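Local coordinates for protein beta-n-acetylhexosaminidase (Streptococcus pneumoniae, PDB 4AZI) that probably hydrolyses terminal beta-linked N-acetyl-D-hexosamine residues from glycans, as a family 20 glycoside hydrolase module of the pneumococcal exo-beta-D-N-acetylglucosaminidase StrH, at residues A75-T80 against N88-T93; D56-T61 against G164-F169; V126-L131 against N157-L162; E99-A104 against D168-K173; K28-K33 against S40-L45. The protein carries 2 engineered substitutions. All coordinates share one frame; numbering follows the deposited sequence.

All five contacts belong to the family 20 TIM-barrel catalytic domain. Interactions 2, 3 and 4 share helix 153-170; the centres of 2 and 3 are about 12 Å apart, and Ile-60 CG2 meets Phe-158 CE1 at 3.6 Å. Interaction 1 joins this cluster through helix 69-83, where Ile-76 CD1 lies 3.4 Å from Met-58 CE of interaction 2. Interaction 5 borders interaction 4 instead: Glu-99 OE2 and Lys-28 NZ form a 2.8 Å salt bridge between helices 94-106 and 24-37. The bound bicine is about 13 Å from the Val-159 side chain of interaction 3. None of the contacting residues lines the inhibitor pocket, which includes Asp-182, Glu-183 and Trp-329.

Interaction 1: residues A75-T80 against N88-T93; sequences AIIEGT and NGTALT
Thr-80 on helix 69-83 meets Thr-90 of the following loop methyl to methyl, with CG2 of Thr-80 3.9 Å from CG2 of Thr-90. The two side chains pass at a slant, and their hydroxyls take no part in the touch. In Thr-80 the methyl is anti to the backbone N (chi1, measured to OG1, -67°), which sends CG2 at the loop while OG1 bonds to Leu-51 O. This is the tighter, inner part of the contact: Thr-80 is buried, its methyl also lies 4.1 Å from Thr-90 O, and that carbonyl oxygen is held by Arg-52 NH1. Toward the outside the packing is looser. Ile-77, one turn earlier and partly exposed, offers its branch methyl CG2 to the same Thr-90 CG2 at 4.3 Å, so a single loop methyl serves two helix residues. The contact is purely van der Waals, and polar bonds to other parts of the chain fix the loop. Leu-92 makes backbone hydrogen bonds with Arg-52 and Leu-54. Further on, Thr-93 is the N-cap of the next helix, its side chain capping a backbone N. The contact of Thr-80 with Thr-90 packs the loop between helices 69-83 and 94-106 back on the first of them, within the long excursion that links the second and third strands of the (beta/alpha)8 barrel.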
# COMPACT_ATOMS: atom_id res chain seq x y z
N ALA A 75 6.70 -24.02 1.92
CA ALA A 75 5.50 -23.83 2.72
C ALA A 75 4.66 -22.64 2.24
O ALA A 75 3.45 -22.76 2.07
CB ALA A 75 5.87 -23.68 4.19
N ILE A 76 5.32 -21.50 2.03
CA ILE A 76 4.68 -20.27 1.57
C ILE A 76 4.07 -20.45 0.17
O ILE A 76 2.93 -20.05 -0.07
CB ILE A 76 5.65 -19.07 1.59
CG1 ILE A 76 5.96 -18.68 3.04
CG2 ILE A 76 5.07 -17.89 0.82
CD1 ILE A 76 7.04 -17.62 3.17
N ILE A 77 4.83 -21.04 -0.75
CA ILE A 77 4.30 -21.34 -2.07
C ILE A 77 3.01 -22.18 -1.94
O ILE A 77 1.99 -21.84 -2.54
CB ILE A 77 5.35 -21.99 -3.00
CG1 ILE A 77 6.42 -20.96 -3.35
CG2 ILE A 77 4.69 -22.51 -4.27
CD1 ILE A 77 7.71 -21.52 -3.93
N GLU A 78 3.06 -23.22 -1.11
CA GLU A 78 1.87 -24.03 -0.82
C GLU A 78 0.71 -23.25 -0.21
O GLU A 78 -0.44 -23.42 -0.61
CB GLU A 78 2.23 -25.24 0.04
CG GLU A 78 2.76 -26.41 -0.78
CD GLU A 78 3.75 -27.28 -0.03
OE1 GLU A 78 3.89 -27.12 1.20
OE2 GLU A 78 4.40 -28.12 -0.69
N GLY A 79 0.99 -22.40 0.78
CA GLY A 79 -0.04 -21.52 1.34
C GLY A 79 -0.66 -20.61 0.28
O GLY A 79 -1.89 -20.43 0.23
N THR A 80 0.18 -20.06 -0.58
CA THR A 80 -0.28 -19.10 -1.58
C THR A 80 -1.13 -19.77 -2.66
O THR A 80 -2.20 -19.26 -3.02
CB THR A 80 0.90 -18.27 -2.14
OG1 THR A 80 1.41 -17.44 -1.10
CG2 THR A 80 0.46 -17.40 -3.32
N ASN A 88 -0.95 -17.23 -13.81
CA ASN A 88 0.03 -16.23 -14.26
C ASN A 88 1.35 -16.24 -13.49
O ASN A 88 2.34 -15.65 -13.93
CB ASN A 88 -0.58 -14.82 -14.21
CG ASN A 88 -1.76 -14.65 -15.15
OD1 ASN A 88 -1.89 -15.36 -16.15
ND2 ASN A 88 -2.62 -13.69 -14.84
N GLY A 89 1.36 -16.91 -12.34
CA GLY A 89 2.55 -16.97 -11.49
C GLY A 89 2.18 -17.00 -10.02
O GLY A 89 0.99 -16.91 -9.67
N THR A 90 3.18 -17.12 -9.15
CA THR A 90 2.94 -17.29 -7.73
C THR A 90 3.52 -16.15 -6.89
O THR A 90 2.80 -15.54 -6.11
CB THR A 90 3.49 -18.63 -7.20
OG1 THR A 90 2.97 -19.71 -7.99
CG2 THR A 90 3.08 -18.85 -5.74
N ALA A 91 4.81 -15.90 -7.05
CA ALA A 91 5.50 -14.93 -6.21
C ALA A 91 6.59 -14.19 -6.96
O ALA A 91 7.26 -14.75 -7.82
CB ALA A 91 6.07 -15.60 -4.96
N LEU A 92 6.74 -12.91 -6.62
CA LEU A 92 7.86 -12.12 -7.08
C LEU A 92 9.12 -12.57 -6.33
O LEU A 92 9.04 -13.00 -5.17
CB LEU A 92 7.59 -10.64 -6.85
CG LEU A 92 6.47 -9.96 -7.65
CD1 LEU A 92 6.26 -8.52 -7.20
CD2 LEU A 92 6.77 -9.99 -9.15
N THR A 93 10.26 -12.49 -7.01
CA THR A 93 11.56 -12.83 -6.41
C THR A 93 12.21 -11.57 -5.84
O THR A 93 11.74 -10.45 -6.10
CB THR A 93 12.54 -13.41 -7.45
OG1 THR A 93 12.87 -12.40 -8.40
CG2 THR A 93 11.95 -14.64 -8.15

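Interaction 2: residues D56-T61 against G164-F169; sequences DDMTIT and GKYMDF
Met-58 brings its terminal methyl obliquely against the phenol end of Tyr-166, Met-58 CE lying 3.4 Å from Tyr-166 OH and 4.0 Å from Tyr-166 CZ. The sulfur approaches obliquely too, SD being 5.3 Å from the ring centroid and 37° off the normal. Bends at chi2 and chi3 (-64° and -76°) fold the thioether back toward the ring. Tyr-166 OH bonds to Phe-53 O, which ties down the far end of the phenol. Beside this buried pair, Ile-60 and Lys-165 run antiparallel, with CD1 of Ile-60 3.7 Å from CG of Lys-165. The lysine chain then continues past Thr-59 O, its CE 3.7 Å away, and NZ shares one water with Thr-59 O and Thr-61 OG1 through weak bonds. The loop holds its own shape: Asp-57 OD1 accepts hydrogen bonds from Thr-59 N, above the carboxylate plane at 3.1 Å, and from Thr-59 OG1, on its syn lone pair at 2.6 Å. The bond from Thr-59 N makes an Asx turn, just ahead of the short hairpin of strands 60-62 and 65-67. The loop packs on barrel helix 153-170 by the Met-aromatic contact of Met-58 and Tyr-166, the hairpin by Ile-60.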
# COMPACT_ATOMS: atom_id res chain seq x y z
N ASP A 56 15.57 -14.17 -1.27
CA ASP A 56 16.55 -15.20 -1.58
C ASP A 56 16.82 -16.12 -0.40
O ASP A 56 16.90 -17.33 -0.57
CB ASP A 56 17.84 -14.58 -2.10
CG ASP A 56 17.66 -13.88 -3.44
OD1 ASP A 56 16.80 -14.32 -4.23
OD2 ASP A 56 18.37 -12.89 -3.69
N ASP A 57 16.97 -15.53 0.80
CA ASP A 57 17.08 -16.29 2.04
C ASP A 57 15.84 -16.12 2.92
O ASP A 57 15.58 -15.03 3.44
CB ASP A 57 18.32 -15.91 2.85
CG ASP A 57 18.39 -16.66 4.18
OD1 ASP A 57 17.95 -17.83 4.22
OD2 ASP A 57 18.87 -16.10 5.18
N MET A 58 15.12 -17.22 3.12
CA MET A 58 13.88 -17.21 3.89
C MET A 58 14.02 -17.98 5.20
O MET A 58 13.03 -18.46 5.74
CB MET A 58 12.73 -17.78 3.04
CG MET A 58 12.27 -16.86 1.92
SD MET A 58 11.57 -15.30 2.52
CE MET A 58 9.95 -15.80 3.09
N THR A 59 15.25 -18.09 5.69
CA THR A 59 15.53 -18.77 6.96
C THR A 59 14.89 -17.98 8.10
O THR A 59 15.06 -16.76 8.19
CB THR A 59 17.05 -18.90 7.21
OG1 THR A 59 17.66 -19.63 6.14
CG2 THR A 59 17.33 -19.62 8.53
N ILE A 60 14.17 -18.68 8.96
CA ILE A 60 13.49 -18.06 10.10
C ILE A 60 13.93 -18.70 11.40
O ILE A 60 13.98 -19.93 11.51
CB ILE A 60 11.94 -18.16 9.96
CG1 ILE A 60 11.42 -17.38 8.74
CG2 ILE A 60 11.23 -17.71 11.23
CD1 ILE A 60 11.74 -15.91 8.71
N THR A 61 14.25 -17.87 12.38
CA THR A 61 14.51 -18.34 13.73
C THR A 61 13.45 -17.80 14.69
O THR A 61 13.27 -16.60 14.80
CB THR A 61 15.90 -17.91 14.22
OG1 THR A 61 16.86 -18.31 13.24
CG2 THR A 61 16.25 -18.57 15.55
N GLY A 164 9.76 -9.45 10.27
CA GLY A 164 11.10 -8.91 10.53
C GLY A 164 12.06 -9.06 9.36
O GLY A 164 12.77 -8.10 8.99
N LYS A 165 12.12 -10.25 8.77
CA LYS A 165 12.96 -10.49 7.59
C LYS A 165 12.56 -9.62 6.41
O LYS A 165 13.42 -8.96 5.83
CB LYS A 165 12.98 -11.97 7.18
CG LYS A 165 13.77 -12.87 8.12
CD LYS A 165 15.25 -12.50 8.20
CE LYS A 165 15.91 -13.30 9.31
NZ LYS A 165 17.36 -13.00 9.50
N TYR A 166 11.27 -9.58 6.07
CA TYR A 166 10.79 -8.67 5.02
C TYR A 166 11.18 -7.22 5.32
O TYR A 166 11.66 -6.51 4.44
CB TYR A 166 9.28 -8.78 4.80
CG TYR A 166 8.81 -10.05 4.12
CD1 TYR A 166 9.20 -10.35 2.81
CD2 TYR A 166 7.97 -10.94 4.77
CE1 TYR A 166 8.77 -11.51 2.18
CE2 TYR A 166 7.53 -12.11 4.15
CZ TYR A 166 7.94 -12.39 2.85
OH TYR A 166 7.51 -13.53 2.23
N MET A 167 10.99 -6.79 6.57
CA MET A 167 11.36 -5.43 6.97
C MET A 167 12.88 -5.21 6.81
O MET A 167 13.32 -4.12 6.42
CB MET A 167 10.93 -5.15 8.40
CG MET A 167 9.44 -4.91 8.61
SD MET A 167 9.19 -4.58 10.37
CE MET A 167 7.46 -4.09 10.43
N ASP A 168 13.67 -6.26 7.10
CA ASP A 168 15.11 -6.25 6.88
C ASP A 168 15.47 -5.95 5.41
O ASP A 168 16.35 -5.12 5.14
CB ASP A 168 15.78 -7.55 7.41
CG ASP A 168 15.74 -7.64 8.95
OD1 ASP A 168 15.58 -6.60 9.60
OD2 ASP A 168 15.88 -8.75 9.53
N PHE A 169 14.77 -6.58 4.47
CA PHE A 169 15.01 -6.31 3.04
C PHE A 169 14.63 -4.88 2.62
O PHE A 169 15.38 -4.23 1.89
CB PHE A 169 14.32 -7.36 2.15
CG PHE A 169 14.24 -6.97 0.70
CD1 PHE A 169 15.31 -7.20 -0.16
CD2 PHE A 169 13.08 -6.36 0.19
CE1 PHE A 169 15.23 -6.84 -1.50
CE2 PHE A 169 13.00 -6.00 -1.15
CZ PHE A 169 14.08 -6.23 -1.99
O HOH W 1 16.94 -16.00 10.84

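Interaction 3: residues V126-L131 against N157-L162; sequences VAMEKL and NFVKAL
Met-128 is extended as far as its sulfur and then turns at chi3 (-78°), so that CG and SD pass Phe-158 while CE swings onto Val-159. Phe-158 answers with CG anti to its own backbone N (chi1 -173°), a setting that sends the ring from helix 153-170 toward helix 122-130. The methionine and the phenylalanine run antiparallel alongside each other. Met-128 CG comes to 3.6 Å from Phe-158 CD2, and Met-128 SD is 4.9 Å from the ring centroid, 57° off its normal: an oblique Met-aromatic contact. Beyond the sulfur, Met-128 CE touches Val-159 CG2 at 3.6 Å, the two side chains crossing at nearly a right angle; the same valine methyl is 3.7 Å from Met-128 SD. Helix 153-170 is the barrel helix between the third and fourth strands, 110-117 and 176-180, of the (beta/alpha)8 fold, whereas helix 122-130 belongs to the excursion that precedes it, so the contact fastens a loop helix to a barrel helix. At the ring tip Leu-131, just past the helix end, puts CD1 3.6 Å from Phe-158 CZ, also crossing at about a right angle. The ring is thus touched at CD2 by the methionine and at CZ by the leucine, while Tyr-67 of the neighbouring hairpin makes an edge-to-face pair with it. Everything that touches here is apolar. Pro-136 packs against Met-128, and Val-159 has further neighbours in Met-121 and Tyr-209, the latter on helix 203-219.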
# COMPACT_ATOMS: atom_id res chain seq x y z
N VAL A 126 -1.44 -21.49 6.38
CA VAL A 126 -1.18 -22.81 5.80
C VAL A 126 0.33 -23.10 5.78
O VAL A 126 0.76 -24.24 6.04
CB VAL A 126 -1.77 -22.91 4.37
CG1 VAL A 126 -1.39 -24.22 3.70
CG2 VAL A 126 -3.29 -22.75 4.42
N ALA A 127 1.13 -22.08 5.46
CA ALA A 127 2.58 -22.21 5.49
C ALA A 127 3.05 -22.66 6.87
O ALA A 127 3.88 -23.57 6.99
CB ALA A 127 3.25 -20.91 5.08
N MET A 128 2.50 -22.04 7.91
CA MET A 128 2.88 -22.39 9.28
C MET A 128 2.52 -23.85 9.61
O MET A 128 3.30 -24.55 10.25
CB MET A 128 2.27 -21.42 10.29
CG MET A 128 2.97 -20.06 10.34
SD MET A 128 2.50 -19.07 11.78
CE MET A 128 0.90 -18.47 11.25
N GLU A 129 1.35 -24.31 9.16
CA GLU A 129 0.94 -25.72 9.33
C GLU A 129 1.85 -26.69 8.58
O GLU A 129 2.10 -27.80 9.05
CB GLU A 129 -0.51 -25.94 8.89
CG GLU A 129 -1.55 -25.18 9.71
CD GLU A 129 -2.98 -25.49 9.28
OE1 GLU A 129 -3.22 -25.79 8.09
OE2 GLU A 129 -3.88 -25.42 10.15
N LYS A 130 2.33 -26.28 7.41
CA LYS A 130 3.28 -27.10 6.65
C LYS A 130 4.63 -27.17 7.35
O LYS A 130 5.38 -28.13 7.19
CB LYS A 130 3.44 -26.58 5.21
CG LYS A 130 2.20 -26.67 4.34
CD LYS A 130 1.82 -28.10 4.01
CE LYS A 130 0.66 -28.14 3.02
NZ LYS A 130 0.37 -29.53 2.55
N LEU A 131 4.93 -26.16 8.16
CA LEU A 131 6.16 -26.13 8.93
C LEU A 131 6.00 -26.69 10.34
O LEU A 131 6.92 -26.63 11.15
CB LEU A 131 6.72 -24.69 8.98
CG LEU A 131 7.12 -24.08 7.63
CD1 LEU A 131 7.21 -22.57 7.71
CD2 LEU A 131 8.42 -24.70 7.11
N ASN A 157 5.17 -15.84 17.30
CA ASN A 157 6.63 -15.74 17.26
C ASN A 157 7.14 -15.95 15.85
O ASN A 157 8.02 -15.22 15.39
CB ASN A 157 7.30 -16.70 18.25
CG ASN A 157 7.20 -16.22 19.69
OD1 ASN A 157 6.99 -15.04 19.94
ND2 ASN A 157 7.35 -17.13 20.64
N PHE A 158 6.53 -16.90 15.14
CA PHE A 158 6.92 -17.14 13.76
C PHE A 158 6.62 -15.97 12.83
O PHE A 158 7.50 -15.51 12.10
CB PHE A 158 6.26 -18.39 13.20
CG PHE A 158 6.76 -18.76 11.85
CD1 PHE A 158 7.91 -19.52 11.71
CD2 PHE A 158 6.12 -18.30 10.70
CE1 PHE A 158 8.40 -19.84 10.46
CE2 PHE A 158 6.59 -18.61 9.45
CZ PHE A 158 7.74 -19.39 9.33
N VAL A 159 5.38 -15.50 12.84
CA VAL A 159 4.96 -14.42 11.95
C VAL A 159 5.79 -13.16 12.17
O VAL A 159 6.26 -12.57 11.20
CB VAL A 159 3.45 -14.15 12.07
CG1 VAL A 159 3.05 -12.89 11.31
CG2 VAL A 159 2.68 -15.34 11.51
N LYS A 160 5.99 -12.77 13.43
CA LYS A 160 6.81 -11.62 13.77
C LYS A 160 8.23 -11.72 13.20
O LYS A 160 8.77 -10.73 12.71
CB LYS A 160 6.90 -11.43 15.28
CG LYS A 160 5.63 -10.90 15.92
CD LYS A 160 5.88 -10.54 17.37
CE LYS A 160 4.83 -11.13 18.28
NZ LYS A 160 5.10 -10.78 19.71
N ALA A 161 8.82 -12.91 13.30
CA ALA A 161 10.15 -13.15 12.76
C ALA A 161 10.14 -13.01 11.24
O ALA A 161 11.03 -12.37 10.68
CB ALA A 161 10.67 -14.53 13.18
N LEU A 162 9.12 -13.60 10.60
CA LEU A 162 8.94 -13.51 9.14
C LEU A 162 8.80 -12.06 8.67
O LEU A 162 9.48 -11.64 7.73
CB LEU A 162 7.72 -14.32 8.69
CG LEU A 162 7.47 -14.35 7.17
CD1 LEU A 162 8.66 -14.98 6.46
CD2 LEU A 162 6.19 -15.12 6.87

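Interaction 4: residues E99-A104 against D168-K173; sequences ELIEYA and DFFAGK. With EDO (1,2-ethanediol), chain E.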
# COMPACT_ATOMS: atom_id res chain seq x y z
N GLU A 99 14.66 -4.64 -8.53
CA GLU A 99 14.60 -3.95 -9.82
C GLU A 99 13.43 -2.96 -9.92
O GLU A 99 13.58 -1.89 -10.49
CB GLU A 99 14.55 -4.95 -10.98
CG GLU A 99 14.31 -4.30 -12.35
CD GLU A 99 14.60 -5.22 -13.53
OE1 GLU A 99 14.81 -6.44 -13.32
OE2 GLU A 99 14.62 -4.73 -14.68
N LEU A 100 12.26 -3.34 -9.38
CA LEU A 100 11.09 -2.45 -9.40
C LEU A 100 11.36 -1.18 -8.59
O LEU A 100 11.06 -0.07 -9.03
CB LEU A 100 9.83 -3.17 -8.89
CG LEU A 100 8.51 -2.39 -8.86
CD1 LEU A 100 8.00 -2.07 -10.26
CD2 LEU A 100 7.47 -3.20 -8.09
N ILE A 101 11.94 -1.36 -7.41
CA ILE A 101 12.32 -0.24 -6.54
C ILE A 101 13.35 0.69 -7.19
O ILE A 101 13.16 1.91 -7.19
CB ILE A 101 12.79 -0.76 -5.17
CG1 ILE A 101 11.64 -1.51 -4.47
CG2 ILE A 101 13.30 0.40 -4.30
CD1 ILE A 101 12.00 -2.13 -3.13
N GLU A 102 14.43 0.14 -7.74
CA GLU A 102 15.41 0.94 -8.48
C GLU A 102 14.75 1.68 -9.64
O GLU A 102 14.98 2.88 -9.82
CB GLU A 102 16.53 0.07 -9.05
CG GLU A 102 17.10 -0.99 -8.12
CD GLU A 102 18.57 -0.80 -7.82
OE1 GLU A 102 18.99 0.34 -7.52
OE2 GLU A 102 19.31 -1.82 -7.87
N TYR A 103 13.94 0.95 -10.42
CA TYR A 103 13.27 1.50 -11.61
C TYR A 103 12.34 2.65 -11.25
O TYR A 103 12.36 3.70 -11.90
CB TYR A 103 12.48 0.40 -12.33
CG TYR A 103 11.78 0.83 -13.60
CD1 TYR A 103 12.47 0.90 -14.81
CD2 TYR A 103 10.42 1.16 -13.60
CE1 TYR A 103 11.84 1.29 -15.98
CE2 TYR A 103 9.77 1.55 -14.76
CZ TYR A 103 10.49 1.62 -15.95
OH TYR A 103 9.87 2.00 -17.12
N ALA A 104 11.54 2.43 -10.21
CA ALA A 104 10.66 3.47 -9.68
C ALA A 104 11.47 4.67 -9.20
O ALA A 104 11.10 5.82 -9.47
CB ALA A 104 9.79 2.91 -8.56
N ASP A 168 13.67 -6.26 7.10
CA ASP A 168 15.11 -6.25 6.88
C ASP A 168 15.47 -5.95 5.41
O ASP A 168 16.35 -5.12 5.14
CB ASP A 168 15.78 -7.55 7.41
CG ASP A 168 15.74 -7.64 8.95
OD1 ASP A 168 15.58 -6.60 9.60
OD2 ASP A 168 15.88 -8.75 9.53
N PHE A 169 14.77 -6.58 4.47
CA PHE A 169 15.01 -6.31 3.04
C PHE A 169 14.63 -4.88 2.62
O PHE A 169 15.38 -4.23 1.89
CB PHE A 169 14.32 -7.36 2.15
CG PHE A 169 14.24 -6.97 0.70
CD1 PHE A 169 15.31 -7.20 -0.16
CD2 PHE A 169 13.08 -6.36 0.19
CE1 PHE A 169 15.23 -6.84 -1.50
CE2 PHE A 169 13.00 -6.00 -1.15
CZ PHE A 169 14.08 -6.23 -1.99
N PHE A 170 13.49 -4.38 3.09
CA PHE A 170 13.02 -3.04 2.74
C PHE A 170 13.75 -1.90 3.46
O PHE A 170 13.78 -0.79 2.94
CB PHE A 170 11.49 -2.90 2.92
CG PHE A 170 10.70 -3.74 1.96
CD1 PHE A 170 10.74 -3.49 0.60
CD2 PHE A 170 9.91 -4.79 2.43
CE1 PHE A 170 10.02 -4.27 -0.29
CE2 PHE A 170 9.18 -5.57 1.55
CZ PHE A 170 9.24 -5.32 0.19
N ALA A 171 14.32 -2.18 4.63
CA ALA A 171 15.11 -1.19 5.37
C ALA A 171 16.13 -0.53 4.46
O ALA A 171 16.98 -1.20 3.88
CB ALA A 171 15.79 -1.81 6.58
N GLY A 172 16.01 0.79 4.31
CA GLY A 172 16.90 1.55 3.44
C GLY A 172 16.60 1.47 1.96
O GLY A 172 17.34 2.03 1.15
N LYS A 173 15.51 0.79 1.58
CA LYS A 173 15.06 0.74 0.19
C LYS A 173 13.75 1.53 0.01
O LYS A 173 13.47 2.07 -1.06
CB LYS A 173 14.88 -0.71 -0.28
CG LYS A 173 16.16 -1.55 -0.27
CD LYS A 173 15.97 -2.89 -0.98
CE LYS A 173 17.21 -3.77 -0.90
NZ LYS A 173 17.64 -4.05 0.51
C1 EDO E . 18.80 -8.20 1.19
O1 EDO E . 19.15 -9.57 0.94
C2 EDO E . 19.73 -7.31 0.39
O2 EDO E . 18.95 -6.35 -0.34
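Ile-101 points the end of its side chain at the edge of the Phe-170 ring, near the ring plane, with Ile-101 CD1 4.1 Å from Phe-170 CE1; the two side chains cross at about a right angle. The same methyl reaches the Phe-169 ring more loosely and obliquely, at 4.5 Å from Phe-169 CE2. The two phenylalanines are turned against each other: Phe-169 presents its rim, CD2 standing 3.6 Å above the centre of one Phe-170 face. Nearer the Ile-101 backbone, the branch methyl CG2 rests 3.6 Å from Lys-173 O. The Lys-173 side chain sets out toward 99-104, but its amine turns back to its own segment after a bend at chi4 (58°). Its CD lies above the Phe-169 ring, offset toward the rim, and NZ donates to Phe-169 O at 2.7 Å, in the carbonyl plane. NZ also donates to O2 of a bound 1,2-ethanediol at 2.8 Å, probably from the crystallisation liquor, which Gln-94 holds as well. Lys-173 thus bonds back to the last turn of helix 153-170 and makes a cation-pi contact with Phe-169. This is packing of adjacent helices on the outside of the (beta/alpha)8 barrel: helix 94-106 against the end of helix 153-170, just before strand 176-180.

Interaction 5: residues K28-K33 against S40-L45; sequences KRIVDK and SDVHLL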
# COMPACT_ATOMS: atom_id res chain seq x y z
N LYS A 28 6.06 -2.40 -13.54
CA LYS A 28 6.86 -1.34 -14.18
C LYS A 28 5.97 -0.40 -15.00
O LYS A 28 6.13 0.81 -14.93
CB LYS A 28 7.96 -1.94 -15.07
CG LYS A 28 9.19 -2.45 -14.33
CD LYS A 28 10.17 -3.11 -15.30
CE LYS A 28 11.61 -2.75 -14.99
NZ LYS A 28 12.60 -3.29 -15.98
N ARG A 29 5.03 -0.96 -15.76
CA ARG A 29 4.05 -0.17 -16.52
C ARG A 29 3.17 0.73 -15.64
O ARG A 29 2.86 1.87 -16.01
CB ARG A 29 3.17 -1.07 -17.37
CG ARG A 29 3.85 -1.63 -18.60
CD ARG A 29 2.90 -1.62 -19.77
NE ARG A 29 2.77 -0.26 -20.32
CZ ARG A 29 1.85 0.11 -21.21
NH1 ARG A 29 0.96 -0.75 -21.67
NH2 ARG A 29 1.83 1.37 -21.65
N ILE A 30 2.75 0.20 -14.50
CA ILE A 30 2.04 0.99 -13.48
C ILE A 30 2.91 2.15 -12.98
O ILE A 30 2.44 3.29 -12.89
CB ILE A 30 1.57 0.09 -12.30
CG1 ILE A 30 0.42 -0.82 -12.76
CG2 ILE A 30 1.17 0.93 -11.08
CD1 ILE A 30 0.14 -1.99 -11.85
N VAL A 31 4.18 1.86 -12.66
CA VAL A 31 5.18 2.88 -12.28
C VAL A 31 5.28 3.98 -13.34
O VAL A 31 5.23 5.17 -13.02
CB VAL A 31 6.57 2.23 -12.05
CG1 VAL A 31 7.68 3.28 -12.08
CG2 VAL A 31 6.60 1.47 -10.73
N ASP A 32 5.40 3.56 -14.61
CA ASP A 32 5.43 4.44 -15.78
C ASP A 32 4.22 5.36 -15.85
O ASP A 32 4.36 6.57 -16.03
CB ASP A 32 5.44 3.61 -17.07
CG ASP A 32 6.77 2.93 -17.32
OD1 ASP A 32 7.75 3.25 -16.62
OD2 ASP A 32 6.82 2.09 -18.25
N LYS A 33 3.03 4.76 -15.73
CA LYS A 33 1.78 5.51 -15.77
C LYS A 33 1.66 6.45 -14.58
O LYS A 33 1.16 7.55 -14.74
CB LYS A 33 0.58 4.57 -15.81
CG LYS A 33 -0.71 5.24 -16.26
CD LYS A 33 -0.60 5.74 -17.69
CE LYS A 33 -1.85 6.49 -18.12
NZ LYS A 33 -1.71 7.04 -19.51
N SER A 40 3.36 10.10 -6.72
CA SER A 40 4.65 10.06 -6.05
C SER A 40 5.06 8.65 -5.61
O SER A 40 6.24 8.39 -5.38
CB SER A 40 4.67 11.02 -4.85
OG SER A 40 3.66 10.67 -3.92
N ASP A 41 4.08 7.75 -5.48
CA ASP A 41 4.34 6.42 -4.90
C ASP A 41 3.47 5.32 -5.50
O ASP A 41 2.34 5.58 -5.92
CB ASP A 41 4.07 6.45 -3.38
CG ASP A 41 4.96 7.44 -2.65
OD1 ASP A 41 6.09 7.06 -2.25
OD2 ASP A 41 4.53 8.59 -2.46
N VAL A 42 3.99 4.10 -5.50
CA VAL A 42 3.20 2.89 -5.74
C VAL A 42 3.12 2.11 -4.43
O VAL A 42 4.14 1.74 -3.85
CB VAL A 42 3.80 2.01 -6.87
CG1 VAL A 42 3.09 0.67 -6.96
CG2 VAL A 42 3.71 2.72 -8.21
N HIS A 43 1.89 1.88 -3.96
CA HIS A 43 1.65 1.08 -2.77
C HIS A 43 1.42 -0.33 -3.21
O HIS A 43 0.47 -0.61 -3.96
CB HIS A 43 0.45 1.61 -2.00
CG HIS A 43 0.09 0.80 -0.77
ND1 HIS A 43 -0.81 -0.19 -0.80
CD2 HIS A 43 0.55 0.88 0.55
CE1 HIS A 43 -0.93 -0.73 0.43
NE2 HIS A 43 -0.10 -0.07 1.25
N LEU A 44 2.29 -1.23 -2.77
CA LEU A 44 2.25 -2.60 -3.24
C LEU A 44 2.02 -3.62 -2.12
O LEU A 44 2.91 -3.90 -1.29
CB LEU A 44 3.50 -2.94 -4.07
CG LEU A 44 3.51 -4.23 -4.91
CD1 LEU A 44 2.54 -4.18 -6.08
CD2 LEU A 44 4.92 -4.54 -5.39
N LEU A 45 0.81 -4.17 -2.09
CA LEU A 45 0.50 -5.27 -1.18
C LEU A 45 1.16 -6.52 -1.74
O LEU A 45 0.95 -6.88 -2.91
CB LEU A 45 -1.01 -5.45 -1.01
CG LEU A 45 -1.74 -4.25 -0.41
CD1 LEU A 45 -2.63 -3.58 -1.46
CD2 LEU A 45 -2.56 -4.65 0.80
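Between 28-33 and 40-45 the backbones are nearest at Val-31 and Val-42, their CA atoms 6.8 Å apart. Val-42 directs its side chain at the helix and carries the strand's share of the contact with one methyl: its CG2 lies 4.0 Å from CG2 of Val-31, which meets it from the side, and 4.2 Å from CG2 of Ile-30. The two valines cross at about a right angle. Both have CG1 anti to the backbone N (chi1 162° in Val-31, 171° in Val-42); this setting places CG2 anti to the carbonyl carbon, and it is CG2 that makes the touch in each. Ile-30 points toward the strand and brings its branch methyl, not its longer arm, to Val-42. Successive helix residues thus share one strand methyl; all three side chains are buried, and the touching atoms are all methyls. At the start of the strand the polar groups are held differently: Ser-40 OG donates to Asp-41 OD2 at 2.7 Å, meeting the carboxylate on its anti side and 35° out of plane. Lys-11 N bonds to that serine oxygen and Asn-10 ND2 to that carboxylate oxygen, tying this end to the first strand. His-43, two residues on from Asp-41, bonds through its ring nitrogens to Ser-14 and Asn-178, on the barrel strands 10-16 and 176-180. The contact closes the first beta-alpha-beta crossover of the barrel: helix 24-37 returns the chain from strand 10-16 to the parallel strand 41-45, Ile-15 of strand 10-16 packing on Ile-30 and Leu-100 of helix 94-106 on Val-31.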